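Local coordinates for hypothetical protein (Pseudomonas syringae pv. tomato, PDB 2PAG), which is of unknown function but binds calcium and belongs to the SMI1/KNR4 (SUKH) family, at residues Q26-E29 with I30-Q33; F40-K43 with E44-T48; T69-P72 with E73-T77; V124-W127 with A128-V131. One frame throughout, in Å; residues are numbered along the deposited sequence.

Interaction 1. Residues Q26-E29 with I30-Q33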
loop_
_atom_site.group_PDB
_atom_site.type_symbol
_atom_site.label_atom_id
_atom_site.label_comp_id
_atom_site.label_asym_id
_atom_site.label_seq_id
_atom_site.Cartn_x
_atom_site.Cartn_y
_atom_site.Cartn_z
ATOM N N GLN A 26 6.551 13.923 -3.921
ATOM C CA GLN A 26 6.224 13.427 -2.592
ATOM C C GLN A 26 6.679 11.981 -2.445
ATOM O O GLN A 26 7.168 11.588 -1.387
ATOM C CB GLN A 26 4.719 13.562 -2.323
ATOM C CG GLN A 26 4.296 14.988 -1.975
ATOM C CD GLN A 26 2.791 15.163 -1.859
ATOM O OE1 GLN A 26 2.056 14.991 -2.832
ATOM N NE2 GLN A 26 2.324 15.517 -0.663
ATOM N N LEU A 27 6.526 11.183 -3.499
ATOM C CA LEU A 27 6.962 9.794 -3.425
ATOM C C LEU A 27 8.480 9.713 -3.312
ATOM O O LEU A 27 9.008 8.872 -2.585
ATOM C CB LEU A 27 6.479 8.998 -4.637
ATOM C CG LEU A 27 5.038 8.492 -4.506
ATOM C CD1 LEU A 27 4.073 9.656 -4.467
ATOM C CD2 LEU A 27 4.718 7.579 -5.671
ATOM N N VAL A 28 9.187 10.583 -4.027
ATOM C CA VAL A 28 10.642 10.577 -3.941
ATOM C C VAL A 28 11.048 10.870 -2.497
ATOM O O VAL A 28 11.955 10.231 -1.965
ATOM C CB VAL A 28 11.284 11.620 -4.889
ATOM C CG1 VAL A 28 12.771 11.771 -4.575
ATOM C CG2 VAL A 28 11.112 11.176 -6.334
ATOM N N GLU A 29 10.367 11.819 -1.855
ATOM C CA GLU A 29 10.677 12.159 -0.461
ATOM C C GLU A 29 10.542 10.943 0.451
ATOM O O GLU A 29 11.396 10.699 1.307
ATOM C CB GLU A 29 9.749 13.261 0.065
ATOM C CG GLU A 29 9.963 14.634 -0.544
ATOM C CD GLU A 29 9.203 15.717 0.207
ATOM O OE1 GLU A 29 7.970 15.580 0.375
ATOM O OE2 GLU A 29 9.837 16.708 0.630
ATOM N N ILE A 30 9.463 10.187 0.274
ATOM C CA ILE A 30 9.234 8.994 1.084
ATOM C C ILE A 30 10.334 7.958 0.845
ATOM O O ILE A 30 10.854 7.363 1.791
ATOM C CB ILE A 30 7.872 8.350 0.757
ATOM C CG1 ILE A 30 6.741 9.317 1.106
ATOM C CG2 ILE A 30 7.721 7.031 1.507
ATOM C CD1 ILE A 30 6.621 9.638 2.587
ATOM N N GLU A 31 10.686 7.741 -0.416
ATOM C CA GLU A 31 11.732 6.777 -0.745
ATOM C C GLU A 31 13.025 7.145 -0.032
ATOM O O GLU A 31 13.673 6.302 0.587
ATOM C CB GLU A 31 11.997 6.751 -2.250
ATOM C CG GLU A 31 10.855 6.199 -3.072
ATOM C CD GLU A 31 11.207 6.070 -4.537
ATOM O OE1 GLU A 31 11.476 7.109 -5.181
ATOM O OE2 GLU A 31 11.216 4.928 -5.047
ATOM N N GLU A 32 13.399 8.413 -0.125
ATOM C CA GLU A 32 14.628 8.872 0.505
ATOM C C GLU A 32 14.588 8.724 2.020
ATOM O O GLU A 32 15.585 8.351 2.637
ATOM C CB GLU A 32 14.897 10.323 0.110
ATOM C CG GLU A 32 14.968 10.514 -1.396
ATOM C CD GLU A 32 15.255 11.948 -1.792
ATOM O OE1 GLU A 32 14.608 12.860 -1.231
ATOM O OE2 GLU A 32 16.119 12.160 -2.672
ATOM N N GLN A 33 13.438 9.011 2.620
ATOM C CA GLN A 33 13.282 8.892 4.067
ATOM C C GLN A 33 13.497 7.469 4.551
ATOM O O GLN A 33 14.023 7.248 5.646
ATOM C CB GLN A 33 11.880 9.299 4.491
ATOM C CG GLN A 33 11.599 10.762 4.502
ATOM C CD GLN A 33 10.155 11.019 4.860
ATOM O OE1 GLN A 33 9.653 10.527 5.881
ATOM N NE2 GLN A 33 9.470 11.784 4.022
#
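Val28 lays its CG1 methyl against the carboxylate of Glu32 one turn further on, CG1 coming within 3.7 Å of Glu32 CD. The chain of Glu32 starts beside its own backbone N (chi1 -57°) and runs extended from there, so that its CG first passes the carbonyl oxygen of the same valine, 3.1 Å from Val28 O, before the carboxylate reaches the methyl. Glu31 takes a similar course, its CG lying 3.3 Å from Leu27 O, but its OE2 is held by the backbone N of Ile38. Gln33 likewise brings its CG close to Glu29 O. Beneath these chains two of the four backbone bonds are nearly straight: Glu32 N to Val28 O measures 3.0 Å with 168° at the hydrogen, and Glu31 N to Leu27 O is also 3.0 Å. Glu29 OE2 and Glu32 OE1 stay 6.4 Å apart, so any repulsion between these exposed like charges is probably modest. Leu27 is buried against helix 40-49 and Ile30 against Leu71 and Pro72 of helix 71-81. Regular i to i+4 bonding, with the glutamates and Val28 on the outer side and Leu27 and Ile30 buried, is the pattern of an amphipathic alpha-helix, here helix 24-34 on the outside of the SUKH-family domain.

Interaction 2. Residues F40-K43 with E44-T48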
loop_
_atom_site.group_PDB
_atom_site.type_symbol
_atom_site.label_atom_id
_atom_site.label_comp_id
_atom_site.label_asym_id
_atom_site.label_seq_id
_atom_site.Cartn_x
_atom_site.Cartn_y
_atom_site.Cartn_z
ATOM N N PHE A 40 8.138 0.119 -9.198
ATOM C CA PHE A 40 7.357 0.914 -10.147
ATOM C C PHE A 40 5.845 0.772 -10.057
ATOM O O PHE A 40 5.144 1.769 -9.925
ATOM C CB PHE A 40 7.765 0.628 -11.602
ATOM C CG PHE A 40 7.007 1.469 -12.610
ATOM C CD1 PHE A 40 7.469 2.732 -12.972
ATOM C CD2 PHE A 40 5.776 1.045 -13.108
ATOM C CE1 PHE A 40 6.718 3.560 -13.805
ATOM C CE2 PHE A 40 5.014 1.870 -13.942
ATOM C CZ PHE A 40 5.488 3.130 -14.288
ATOM N N VAL A 41 5.327 -0.453 -10.150
ATOM C CA VAL A 41 3.879 -0.628 -10.104
ATOM C C VAL A 41 3.292 -0.173 -8.772
ATOM O O VAL A 41 2.210 0.398 -8.739
ATOM C CB VAL A 41 3.468 -2.081 -10.427
ATOM C CG1 VAL A 41 1.958 -2.227 -10.369
ATOM C CG2 VAL A 41 3.944 -2.446 -11.827
ATOM N N PHE A 42 4.011 -0.414 -7.678
ATOM C CA PHE A 42 3.567 0.032 -6.359
ATOM C C PHE A 42 3.511 1.572 -6.379
ATOM O O PHE A 42 2.564 2.177 -5.875
ATOM C CB PHE A 42 4.565 -0.476 -5.305
ATOM C CG PHE A 42 4.133 -0.272 -3.874
ATOM C CD1 PHE A 42 2.943 0.369 -3.549
ATOM C CD2 PHE A 42 4.945 -0.735 -2.843
ATOM C CE1 PHE A 42 2.571 0.547 -2.210
ATOM C CE2 PHE A 42 4.591 -0.566 -1.513
ATOM C CZ PHE A 42 3.398 0.078 -1.192
ATOM N N LYS A 43 4.518 2.202 -6.979
ATOM C CA LYS A 43 4.552 3.658 -7.069
ATOM C C LYS A 43 3.355 4.146 -7.885
ATOM O O LYS A 43 2.750 5.169 -7.572
ATOM C CB LYS A 43 5.858 4.097 -7.726
ATOM C CG LYS A 43 6.108 5.585 -7.703
ATOM C CD LYS A 43 7.594 5.882 -7.868
ATOM C CE LYS A 43 8.154 5.278 -9.152
ATOM N NZ LYS A 43 9.613 5.547 -9.302
ATOM N N GLU A 44 3.025 3.406 -8.938
ATOM C CA GLU A 44 1.895 3.739 -9.796
ATOM C C GLU A 44 0.605 3.683 -8.980
ATOM O O GLU A 44 -0.260 4.545 -9.102
ATOM C CB GLU A 44 1.840 2.754 -10.962
ATOM C CG GLU A 44 0.745 3.012 -11.964
ATOM C CD GLU A 44 0.856 2.071 -13.135
ATOM O OE1 GLU A 44 0.787 0.846 -12.908
ATOM O OE2 GLU A 44 1.024 2.557 -14.275
ATOM N N PHE A 45 0.490 2.662 -8.137
ATOM C CA PHE A 45 -0.669 2.502 -7.272
ATOM C C PHE A 45 -0.778 3.734 -6.358
ATOM O O PHE A 45 -1.834 4.364 -6.247
ATOM C CB PHE A 45 -0.480 1.226 -6.445
ATOM C CG PHE A 45 -1.467 1.056 -5.329
ATOM C CD1 PHE A 45 -2.645 0.338 -5.527
ATOM C CD2 PHE A 45 -1.194 1.567 -4.064
ATOM C CE1 PHE A 45 -3.535 0.125 -4.478
ATOM C CE2 PHE A 45 -2.083 1.359 -2.998
ATOM C CZ PHE A 45 -3.254 0.635 -3.210
ATOM N N LEU A 46 0.320 4.089 -5.708
ATOM C CA LEU A 46 0.300 5.245 -4.821
ATOM C C LEU A 46 -0.067 6.546 -5.544
ATOM O O LEU A 46 -0.780 7.393 -4.998
ATOM C CB LEU A 46 1.659 5.397 -4.140
ATOM C CG LEU A 46 2.032 4.268 -3.175
ATOM C CD1 LEU A 46 3.454 4.471 -2.681
ATOM C CD2 LEU A 46 1.055 4.240 -2.001
ATOM N N LEU A 47 0.404 6.697 -6.776
ATOM C CA LEU A 47 0.136 7.914 -7.541
ATOM C C LEU A 47 -1.245 7.981 -8.176
ATOM O O LEU A 47 -1.664 9.051 -8.627
ATOM C CB LEU A 47 1.196 8.080 -8.634
ATOM C CG LEU A 47 2.626 8.352 -8.167
ATOM C CD1 LEU A 47 3.610 8.084 -9.299
ATOM C CD2 LEU A 47 2.736 9.792 -7.674
ATOM N N THR A 48 -1.959 6.859 -8.202
ATOM C CA THR A 48 -3.270 6.821 -8.840
ATOM C C THR A 48 -4.484 6.496 -7.979
ATOM O O THR A 48 -5.593 6.932 -8.292
ATOM C CB THR A 48 -3.264 5.823 -10.011
ATOM O OG1 THR A 48 -3.025 4.497 -9.519
ATOM C CG2 THR A 48 -2.175 6.179 -10.981
#
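Glu44 meets Phe40 and Val41 with different oxygens of its carboxylate. OE2 comes 4.1 Å from Phe40 CE2, the ring and carboxylate planes standing 69° apart, while OE1 lies beside Val41 CG1 and is hydrogen-bonded to Trp125 NE1. The extended chain, with CG anti to the backbone N (chi1 -178°), carries the carboxylate out to these partners, and the indole bond probably limits its rotation. The backbone N of Glu44 bonds Phe40 O at 2.9 Å. Next, Phe45 sets its CB 3.2 Å from Phe42 O; its CD2 approaches the edge of the Phe42 ring, near that ring's plane, at 4.3 Å from Phe42 CE1. Leu46 crosses the same phenyl group at a slant, its CG 3.9 Å from Phe42 CE1, while its backbone N bonds Phe42 O with 166° at the hydrogen. Leu47 lies side by side with the aliphatic start of Lys43, CD1 standing 3.9 Å from Lys43 CG. Thr48 turns its hydroxyl back to the chain, OG1 donating to Glu44 O at 2.8 Å. Around this stretch, Phe42 and Phe45 reach Val124 and strand 88-93, whereas Leu46 and Leu47 pack on Leu27. Apolar groups thus leave the backbone toward different neighbours, as expected of a helix packed on several sides in an alpha+beta domain, here helix 40-49 between helix 24-34, helix 124-132 and the antiparallel sheet.

Interaction 3. Residues T69-P72 with E73-T77; sequences TYLP and EVCAT
Tyr70 and Glu73 meet at the edge of the phenol ring, where Glu73 CG lies close to the ring plane and 3.8 Å from Tyr70 CD2. The glutamate chain then bends at its second torsion (chi2 -76°), which leads the carboxylate away from residues 69-72, its plane standing 48° from that of the ring. Pro72 occupies one face of the same ring, its CD 3.4 Å above the plane and over the centre, so the ring is met on one face and at its edge.

The backbone accounts for most of the polar pairing. Tyr70 O accepts from Val74 N at 3.0 Å, with 163° at the hydrogen. Leu71 O takes the N-H of Cys75 at 2.8 Å. Pro72 O receives Ala76 N at 3.1 Å. Tyr70 is the N-cap of helix 71-81, and proline stands in the first turn, where the lack of an N-H costs no helical hydrogen bond because the N-H groups of that turn have no i-4 acceptor within the helix. Further along, Thr77 N donates to Glu73 O within the second segment. Ahead of the cap, Thr69 OG1 is hydrogen-bonded to the hydroxyls of Ser67 and Thr61, and backbone bonds to Thr61 secure both Thr69 and Leu71.

Apolar contacts fill in between these bonds. Cys75 SG touches Leu71 CD1 at 3.7 Å. Val74 tucks CG2 against the start of the turn, 3.6 Å from Thr69 C, and also packs on Pro89 and Tyr97 of the neighbouring strands.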
loop_
_atom_site.group_PDB
_atom_site.type_symbol
_atom_site.label_atom_id
_atom_site.label_comp_id
_atom_site.label_asym_id
_atom_site.label_seq_id
_atom_site.Cartn_x
_atom_site.Cartn_y
_atom_site.Cartn_z
ATOM N N THR A 69 -1.905 5.121 8.467
ATOM C CA THR A 69 -1.500 4.384 7.278
ATOM C C THR A 69 -0.274 5.020 6.623
ATOM O O THR A 69 0.179 4.568 5.572
ATOM C CB THR A 69 -2.624 4.302 6.220
ATOM O OG1 THR A 69 -3.031 5.623 5.831
ATOM C CG2 THR A 69 -3.821 3.536 6.773
ATOM N N TYR A 70 0.260 6.065 7.247
ATOM C CA TYR A 70 1.441 6.762 6.733
ATOM C C TYR A 70 2.574 5.753 6.526
ATOM O O TYR A 70 3.087 5.173 7.482
ATOM C CB TYR A 70 1.855 7.857 7.723
ATOM C CG TYR A 70 2.947 8.764 7.223
ATOM C CD1 TYR A 70 2.841 9.402 5.988
ATOM C CD2 TYR A 70 4.087 8.997 7.988
ATOM C CE1 TYR A 70 3.849 10.254 5.527
ATOM C CE2 TYR A 70 5.099 9.843 7.537
ATOM C CZ TYR A 70 4.975 10.468 6.310
ATOM O OH TYR A 70 5.975 11.316 5.884
ATOM N N LEU A 71 2.990 5.572 5.273
ATOM C CA LEU A 71 4.006 4.573 4.943
ATOM C C LEU A 71 5.253 4.485 5.824
ATOM O O LEU A 71 5.627 3.390 6.252
ATOM C CB LEU A 71 4.418 4.701 3.468
ATOM C CG LEU A 71 5.274 3.569 2.882
ATOM C CD1 LEU A 71 4.635 2.203 3.175
ATOM C CD2 LEU A 71 5.413 3.769 1.378
ATOM N N PRO A 72 5.919 5.617 6.106
ATOM C CA PRO A 72 7.115 5.514 6.950
ATOM C C PRO A 72 6.823 4.923 8.327
ATOM O O PRO A 72 7.626 4.150 8.853
ATOM C CB PRO A 72 7.614 6.953 7.018
ATOM C CG PRO A 72 7.196 7.507 5.683
ATOM C CD PRO A 72 5.778 6.980 5.566
ATOM N N GLU A 73 5.685 5.292 8.914
ATOM C CA GLU A 73 5.317 4.763 10.225
ATOM C C GLU A 73 4.899 3.296 10.131
ATOM O O GLU A 73 5.215 2.502 11.017
ATOM C CB GLU A 73 4.184 5.586 10.853
ATOM C CG GLU A 73 4.546 7.031 11.193
ATOM C CD GLU A 73 5.411 7.172 12.443
ATOM O OE1 GLU A 73 5.744 8.326 12.798
ATOM O OE2 GLU A 73 5.754 6.149 13.075
ATOM N N VAL A 74 4.179 2.934 9.071
ATOM C CA VAL A 74 3.758 1.549 8.890
ATOM C C VAL A 74 4.995 0.655 8.698
ATOM O O VAL A 74 5.053 -0.462 9.210
ATOM C CB VAL A 74 2.801 1.402 7.667
ATOM C CG1 VAL A 74 2.493 -0.057 7.410
ATOM C CG2 VAL A 74 1.499 2.149 7.930
ATOM N N CYS A 75 5.987 1.152 7.962
ATOM C CA CYS A 75 7.212 0.391 7.728
ATOM C C CYS A 75 7.948 0.153 9.038
ATOM O O CYS A 75 8.355 -0.969 9.338
ATOM C CB CYS A 75 8.140 1.133 6.764
ATOM S SG CYS A 75 7.653 1.030 5.032
ATOM N N ALA A 76 8.122 1.217 9.813
ATOM C CA ALA A 76 8.809 1.119 11.094
ATOM C C ALA A 76 8.146 0.071 11.982
ATOM O O ALA A 76 8.823 -0.769 12.575
ATOM C CB ALA A 76 8.808 2.458 11.784
ATOM N N THR A 77 6.821 0.122 12.064
ATOM C CA THR A 77 6.064 -0.821 12.882
ATOM C C THR A 77 6.202 -2.249 12.369
ATOM O O THR A 77 6.452 -3.173 13.142
ATOM C CB THR A 77 4.571 -0.452 12.921
ATOM O OG1 THR A 77 4.407 0.838 13.530
ATOM C CG2 THR A 77 3.788 -1.494 13.708
#

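Interaction 4. Residues V124-W127 with A128-V131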
loop_
_atom_site.group_PDB
_atom_site.type_symbol
_atom_site.label_atom_id
_atom_site.label_comp_id
_atom_site.label_asym_id
_atom_site.label_seq_id
_atom_site.Cartn_x
_atom_site.Cartn_y
_atom_site.Cartn_z
ATOM N N VAL A 124 0.716 -5.449 -7.480
ATOM C CA VAL A 124 -0.100 -4.659 -6.574
ATOM C C VAL A 124 -1.501 -4.494 -7.155
ATOM O O VAL A 124 -2.479 -4.364 -6.417
ATOM C CB VAL A 124 0.531 -3.271 -6.341
ATOM C CG1 VAL A 124 -0.477 -2.336 -5.720
ATOM C CG2 VAL A 124 1.759 -3.411 -5.451
ATOM N N TRP A 125 -1.602 -4.499 -8.483
ATOM C CA TRP A 125 -2.909 -4.363 -9.107
ATOM C C TRP A 125 -3.731 -5.651 -8.957
ATOM O O TRP A 125 -4.959 -5.595 -8.849
ATOM C CB TRP A 125 -2.752 -3.949 -10.572
ATOM C CG TRP A 125 -2.275 -2.520 -10.693
ATOM C CD1 TRP A 125 -1.140 -2.079 -11.311
ATOM C CD2 TRP A 125 -2.915 -1.353 -10.152
ATOM N NE1 TRP A 125 -1.030 -0.712 -11.189
ATOM C CE2 TRP A 125 -2.107 -0.242 -10.481
ATOM C CE3 TRP A 125 -4.091 -1.140 -9.424
ATOM C CZ2 TRP A 125 -2.440 1.066 -10.104
ATOM C CZ3 TRP A 125 -4.423 0.161 -9.047
ATOM C CH2 TRP A 125 -3.597 1.246 -9.391
ATOM N N HIS A 126 -3.068 -6.806 -8.938
ATOM C CA HIS A 126 -3.783 -8.067 -8.730
ATOM C C HIS A 126 -4.322 -8.037 -7.308
ATOM O O HIS A 126 -5.448 -8.460 -7.037
ATOM C CB HIS A 126 -2.850 -9.273 -8.865
ATOM C CG HIS A 126 -2.512 -9.625 -10.275
ATOM N ND1 HIS A 126 -1.585 -8.925 -11.017
ATOM C CD2 HIS A 126 -2.983 -10.605 -11.084
ATOM C CE1 HIS A 126 -1.497 -9.460 -12.222
ATOM N NE2 HIS A 126 -2.334 -10.482 -12.287
ATOM N N TRP A 127 -3.497 -7.539 -6.396
ATOM C CA TRP A 127 -3.892 -7.438 -5.001
ATOM C C TRP A 127 -5.064 -6.463 -4.845
ATOM O O TRP A 127 -6.011 -6.732 -4.109
ATOM C CB TRP A 127 -2.714 -6.956 -4.155
ATOM C CG TRP A 127 -3.070 -6.786 -2.714
ATOM C CD1 TRP A 127 -3.129 -7.763 -1.759
ATOM C CD2 TRP A 127 -3.525 -5.583 -2.085
ATOM N NE1 TRP A 127 -3.601 -7.241 -0.575
ATOM C CE2 TRP A 127 -3.850 -5.905 -0.749
ATOM C CE3 TRP A 127 -3.695 -4.262 -2.523
ATOM C CZ2 TRP A 127 -4.336 -4.952 0.154
ATOM C CZ3 TRP A 127 -4.179 -3.318 -1.628
ATOM C CH2 TRP A 127 -4.494 -3.669 -0.303
ATOM N N ALA A 128 -4.997 -5.330 -5.539
ATOM C CA ALA A 128 -6.058 -4.336 -5.451
ATOM C C ALA A 128 -7.380 -4.891 -5.971
ATOM O O ALA A 128 -8.440 -4.659 -5.385
ATOM C CB ALA A 128 -5.669 -3.094 -6.236
ATOM N N ARG A 129 -7.302 -5.633 -7.070
ATOM C CA ARG A 129 -8.482 -6.207 -7.700
ATOM C C ARG A 129 -9.034 -7.420 -6.972
ATOM O O ARG A 129 -10.241 -7.522 -6.751
ATOM C CB ARG A 129 -8.155 -6.613 -9.138
ATOM C CG ARG A 129 -9.341 -7.173 -9.911
ATOM C CD ARG A 129 -8.889 -7.784 -11.219
ATOM N NE ARG A 129 -8.119 -9.003 -11.001
ATOM C CZ ARG A 129 -7.310 -9.543 -11.905
ATOM N NH1 ARG A 129 -7.167 -8.968 -13.092
ATOM N NH2 ARG A 129 -6.644 -10.654 -11.624
ATOM N N ASP A 130 -8.145 -8.328 -6.585
ATOM C CA ASP A 130 -8.564 -9.563 -5.944
ATOM C C ASP A 130 -8.664 -9.566 -4.422
ATOM O O ASP A 130 -9.259 -10.475 -3.843
ATOM C CB ASP A 130 -7.667 -10.704 -6.432
ATOM C CG ASP A 130 -7.628 -10.797 -7.956
ATOM O OD1 ASP A 130 -8.645 -10.450 -8.601
ATOM O OD2 ASP A 130 -6.593 -11.223 -8.515
ATOM N N VAL A 131 -8.096 -8.557 -3.771
ATOM C CA VAL A 131 -8.167 -8.486 -2.317
ATOM C C VAL A 131 -8.876 -7.230 -1.818
ATOM O O VAL A 131 -9.889 -7.314 -1.124
ATOM C CB VAL A 131 -6.761 -8.555 -1.676
ATOM C CG1 VAL A 131 -6.876 -8.425 -0.157
ATOM C CG2 VAL A 131 -6.087 -9.873 -2.045
#
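His126 O accepts the backbone N-H of Asp130 at 2.7 Å, the shortest of the four helical bonds here. Asp130 is held in turn by Arg129, which grips it side-on in a salt bridge: Arg129 NE donates to Asp130 OD1 at 2.9 Å, approaching from above the carboxylate plane, and NH2 donates to the syn lone pair of Asp130 OD2. A bend at chi3 (69°) turns the guanidinium toward the aspartate; it also lies beside the His126 imidazole, Arg129 NH2 being 3.7 Å from His126 CD2, with the two planes 71° apart. His126 ND1 is hydrogen-bonded to Ser123 OG. On another side, Val131 sits over a face of Trp127 in a CH-pi contact, its CB 3.8 Å from the centroid of the five-membered ring, and Val131 CG2 reaches Trp127 CD1 at 3.6 Å. The bond from Val131 N to Trp127 O is bent, 139° at the hydrogen, where the helix widens into a pi-type turn. Ala128 CB rests 4.1 Å from Trp125 CE3. Helix 124-132 lies between helix 40-49, met by Val124 and Trp125, and the sheet, where Trp127 meets strand 88-93, Tyr98 of strand 96-100 and, edge-to-face, Trp121 of strand 119-121.

How the interactions relate
Helix 40-49 of interaction 2 links its neighbours on two sides. It meets interaction 1 through aliphatic packing of Leu27 on Lys43, Leu46 and Leu47, whereas toward interaction 4 it adds the glutamate-indole hydrogen bond. Interactions 1 and 3 pack on each other, Ile30 CD1 lying 3.8 Å from Pro72 CG, which brings helix 24-34 against the start of helix 71-81. Interaction 4 lies across the chain's centre from both, about 24 and 20 Å away between centres. All four are partly buried. Interaction 1, the outermost, has the most exposed residues and is the most acidic; interaction 2, nearest the centre, buries phenylalanines, interaction 3 spans a helix's N-terminal end, and interaction 4 combines inward tryptophan packing with an outer salt bridge.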